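Local atomic coordinates of pullulanase (Klebsiella oxytoca, PDB entry 2YOC), a protein that hydrolyses the alpha-1,6-glucosidic linkages of pullulan and related branched alpha-glucans, and is exported by a type 2 secretion system. Residues Asn494-Ser499 with Asn534-Gln539. Numbering follows the deposited sequence.
Sequences NSAVKS and NTLVAQ. With CA (calcium ion), chain L.
Leu536 reaches from helix 529-537 toward the short helix 495-498, and its two methyl branches divide the work. CD2 meets the Ala496 methyl, CB, at 3.9 Å. CD1 turns to Val497, whose CG2 comes nearest to Leu536 CB at 3.7 Å, the two side chains meeting at a slant. With Val497 CG1 anti to the backbone N (chi1 177°), CG2 lies beside that N and anti to the carbonyl carbon, and it is CG2 that meets Leu536; Val497 also touches Leu490 and Cys491 of helix 487-493.

Beside this apolar patch, the side chains of Asn494 and Gln539 cross at about a right angle, with their amide planes turned 46° from each other. Asn494 ND2 gives Gln539 OE1 a weak, bent hydrogen bond of 3.4 Å (142° at the hydrogen). The same ND2 lies 2.7 Å from Leu536 O. Asn494 OD1 accepts weakly from Ala496 N at 3.3 Å as the N-cap of helix 495-498; its approach to Gln539 OE1 brings two acceptors together without a hydrogen bond. Ala538 O binds a calcium ion at 2.8 Å, with Asp541 as the second protein ligand.

Within the pullulanase Ins domain, the chemistry thus implies a junction that combines aliphatic contact from Leu536 with a weak amide link, one buried asparagine serving both a helix start and the chain beside a calcium site.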
ATOM      1  N   ASN B 494     -30.437 -47.881  23.592  1.00104.26           N
ATOM      2  CA  ASN B 494     -31.032 -46.576  23.355  1.00104.09           C
ATOM      3  C   ASN B 494     -32.541 -46.570  23.529  1.00112.76           C
ATOM      4  O   ASN B 494     -33.290 -47.115  22.700  1.00113.78           O
ATOM      5  CB  ASN B 494     -30.638 -46.072  21.981  1.00102.62           C
ATOM      6  CG  ASN B 494     -30.578 -44.576  21.851  1.00137.16           C
ATOM      7  OD1 ASN B 494     -31.345 -43.823  22.475  1.00136.25           O
ATOM      8  ND2 ASN B 494     -29.673 -44.122  20.999  1.00126.96           N
ATOM      9  N   SER B 495     -32.985 -45.938  24.617  1.00110.60           N
ATOM     10  CA  SER B 495     -34.403 -45.797  24.937  1.00111.96           C
ATOM     11  C   SER B 495     -35.114 -45.014  23.825  1.00117.33           C
ATOM     12  O   SER B 495     -36.153 -45.470  23.344  1.00118.31           O
ATOM     13  CB  SER B 495     -34.573 -45.098  26.280  1.00114.35           C
ATOM     14  OG  SER B 495     -33.733 -43.962  26.391  1.00121.99           O
ATOM     15  N   ALA B 496     -34.494 -43.890  23.364  1.00112.64           N
ATOM     16  CA  ALA B 496     -34.977 -42.978  22.315  1.00111.71           C
ATOM     17  C   ALA B 496     -35.375 -43.639  20.987  1.00116.20           C
ATOM     18  O   ALA B 496     -36.351 -43.205  20.370  1.00116.99           O
ATOM     19  CB  ALA B 496     -33.952 -41.890  22.060  1.00110.46           C
ATOM     20  N   VAL B 497     -34.627 -44.678  20.552  1.00111.65           N
ATOM     21  CA  VAL B 497     -34.868 -45.414  19.296  1.00111.47           C
ATOM     22  C   VAL B 497     -36.211 -46.169  19.317  1.00117.35           C
ATOM     23  O   VAL B 497     -36.908 -46.233  18.295  1.00117.62           O
ATOM     24  CB  VAL B 497     -33.642 -46.287  18.912  1.00113.85           C
ATOM     25  CG1 VAL B 497     -33.886 -47.120  17.652  1.00113.79           C
ATOM     26  CG2 VAL B 497     -32.417 -45.407  18.725  1.00111.89           C
ATOM     27  N   LYS B 498     -36.590 -46.674  20.508  1.00114.74           N
ATOM     28  CA  LYS B 498     -37.849 -47.375  20.750  1.00116.57           C
ATOM     29  C   LYS B 498     -39.059 -46.414  20.536  1.00120.90           C
ATOM     30  O   LYS B 498     -40.134 -46.864  20.147  1.00121.53           O
ATOM     31  CB  LYS B 498     -37.841 -47.999  22.168  1.00119.83           C
ATOM     32  CG  LYS B 498     -39.016 -48.925  22.443  1.00139.33           C
ATOM     33  CD  LYS B 498     -38.978 -49.643  23.764  1.00150.94           C
ATOM     34  CE  LYS B 498     -40.207 -50.529  23.778  1.00160.97           C
ATOM     35  NZ  LYS B 498     -40.363 -51.306  25.038  1.00167.00           N
ATOM     36  N   SER B 499     -38.856 -45.092  20.739  1.00116.49           N
ATOM     37  CA  SER B 499     -39.902 -44.076  20.567  1.00116.72           C
ATOM     38  C   SER B 499     -39.620 -43.110  19.391  1.00118.92           C
ATOM     39  O   SER B 499     -39.914 -41.914  19.488  1.00117.88           O
ATOM     40  CB  SER B 499     -40.138 -43.318  21.875  1.00119.70           C
ATOM     41  OG  SER B 499     -39.102 -42.394  22.168  1.00123.43           O
ATOM     42  N   ASN B 534     -28.840 -41.981  12.315  1.00 85.23           N
ATOM     43  CA  ASN B 534     -27.443 -41.837  12.719  1.00 83.81           C
ATOM     44  C   ASN B 534     -27.290 -41.013  13.999  1.00 87.61           C
ATOM     45  O   ASN B 534     -26.567 -41.440  14.899  1.00 88.33           O
ATOM     46  CB  ASN B 534     -26.602 -41.258  11.597  1.00 81.07           C
ATOM     47  CG  ASN B 534     -25.148 -41.612  11.723  1.00 98.76           C
ATOM     48  OD1 ASN B 534     -24.771 -42.792  11.847  1.00 83.41           O
ATOM     49  ND2 ASN B 534     -24.304 -40.589  11.689  1.00 92.20           N
ATOM     50  N   THR B 535     -28.029 -39.886  14.111  1.00 81.40           N
ATOM     51  CA  THR B 535     -28.049 -39.009  15.284  1.00 79.37           C
ATOM     52  C   THR B 535     -28.301 -39.831  16.565  1.00 82.77           C
ATOM     53  O   THR B 535     -27.575 -39.673  17.550  1.00 81.55           O
ATOM     54  CB  THR B 535     -29.082 -37.890  15.076  1.00 84.72           C
ATOM     55  OG1 THR B 535     -28.836 -37.229  13.835  1.00 87.60           O
ATOM     56  CG2 THR B 535     -29.084 -36.868  16.195  1.00 81.11           C
ATOM     57  N   LEU B 536     -29.307 -40.725  16.522  1.00 79.58           N
ATOM     58  CA  LEU B 536     -29.684 -41.598  17.627  1.00 79.75           C
ATOM     59  C   LEU B 536     -28.592 -42.627  17.887  1.00 84.32           C
ATOM     60  O   LEU B 536     -28.262 -42.859  19.054  1.00 85.07           O
ATOM     61  CB  LEU B 536     -31.004 -42.318  17.335  1.00 81.04           C
ATOM     62  CG  LEU B 536     -32.246 -41.458  17.121  1.00 85.42           C
ATOM     63  CD1 LEU B 536     -33.230 -42.190  16.275  1.00 86.87           C
ATOM     64  CD2 LEU B 536     -32.898 -41.048  18.445  1.00 84.55           C
ATOM     65  N   VAL B 537     -28.025 -43.241  16.808  1.00 79.15           N
ATOM     66  CA  VAL B 537     -26.963 -44.251  16.921  1.00 78.31           C
ATOM     67  C   VAL B 537     -25.780 -43.677  17.672  1.00 83.18           C
ATOM     68  O   VAL B 537     -25.256 -44.311  18.589  1.00 84.16           O
ATOM     69  CB  VAL B 537     -26.522 -44.801  15.551  1.00 81.64           C
ATOM     70  CG1 VAL B 537     -25.387 -45.815  15.705  1.00 80.56           C
ATOM     71  CG2 VAL B 537     -27.699 -45.424  14.821  1.00 83.45           C
ATOM     72  N   ALA B 538     -25.404 -42.451  17.287  1.00 78.51           N
ATOM     73  CA  ALA B 538     -24.290 -41.662  17.772  1.00 77.19           C
ATOM     74  C   ALA B 538     -24.235 -41.434  19.276  1.00 81.50           C
ATOM     75  O   ALA B 538     -23.151 -41.152  19.797  1.00 81.73           O
ATOM     76  CB  ALA B 538     -24.247 -40.334  17.033  1.00 77.43           C
ATOM     77  N   GLN B 539     -25.384 -41.533  19.970  1.00 77.58           N
ATOM     78  CA  GLN B 539     -25.496 -41.353  21.423  1.00 76.27           C
ATOM     79  C   GLN B 539     -25.024 -42.601  22.175  1.00 78.21           C
ATOM     80  O   GLN B 539     -24.598 -42.497  23.317  1.00 77.51           O
ATOM     81  CB  GLN B 539     -26.944 -41.107  21.812  1.00 78.30           C
ATOM     82  CG  GLN B 539     -27.631 -39.960  21.100  1.00 91.78           C
ATOM     83  CD  GLN B 539     -29.128 -39.992  21.318  1.00125.30           C
ATOM     84  OE1 GLN B 539     -29.698 -40.854  22.024  1.00123.57           O
ATOM     85  NE2 GLN B 539     -29.804 -39.045  20.703  1.00122.03           N
TER
HETATM   86 CA    CA L2076     -20.622 -41.195  20.903  1.00106.30          CA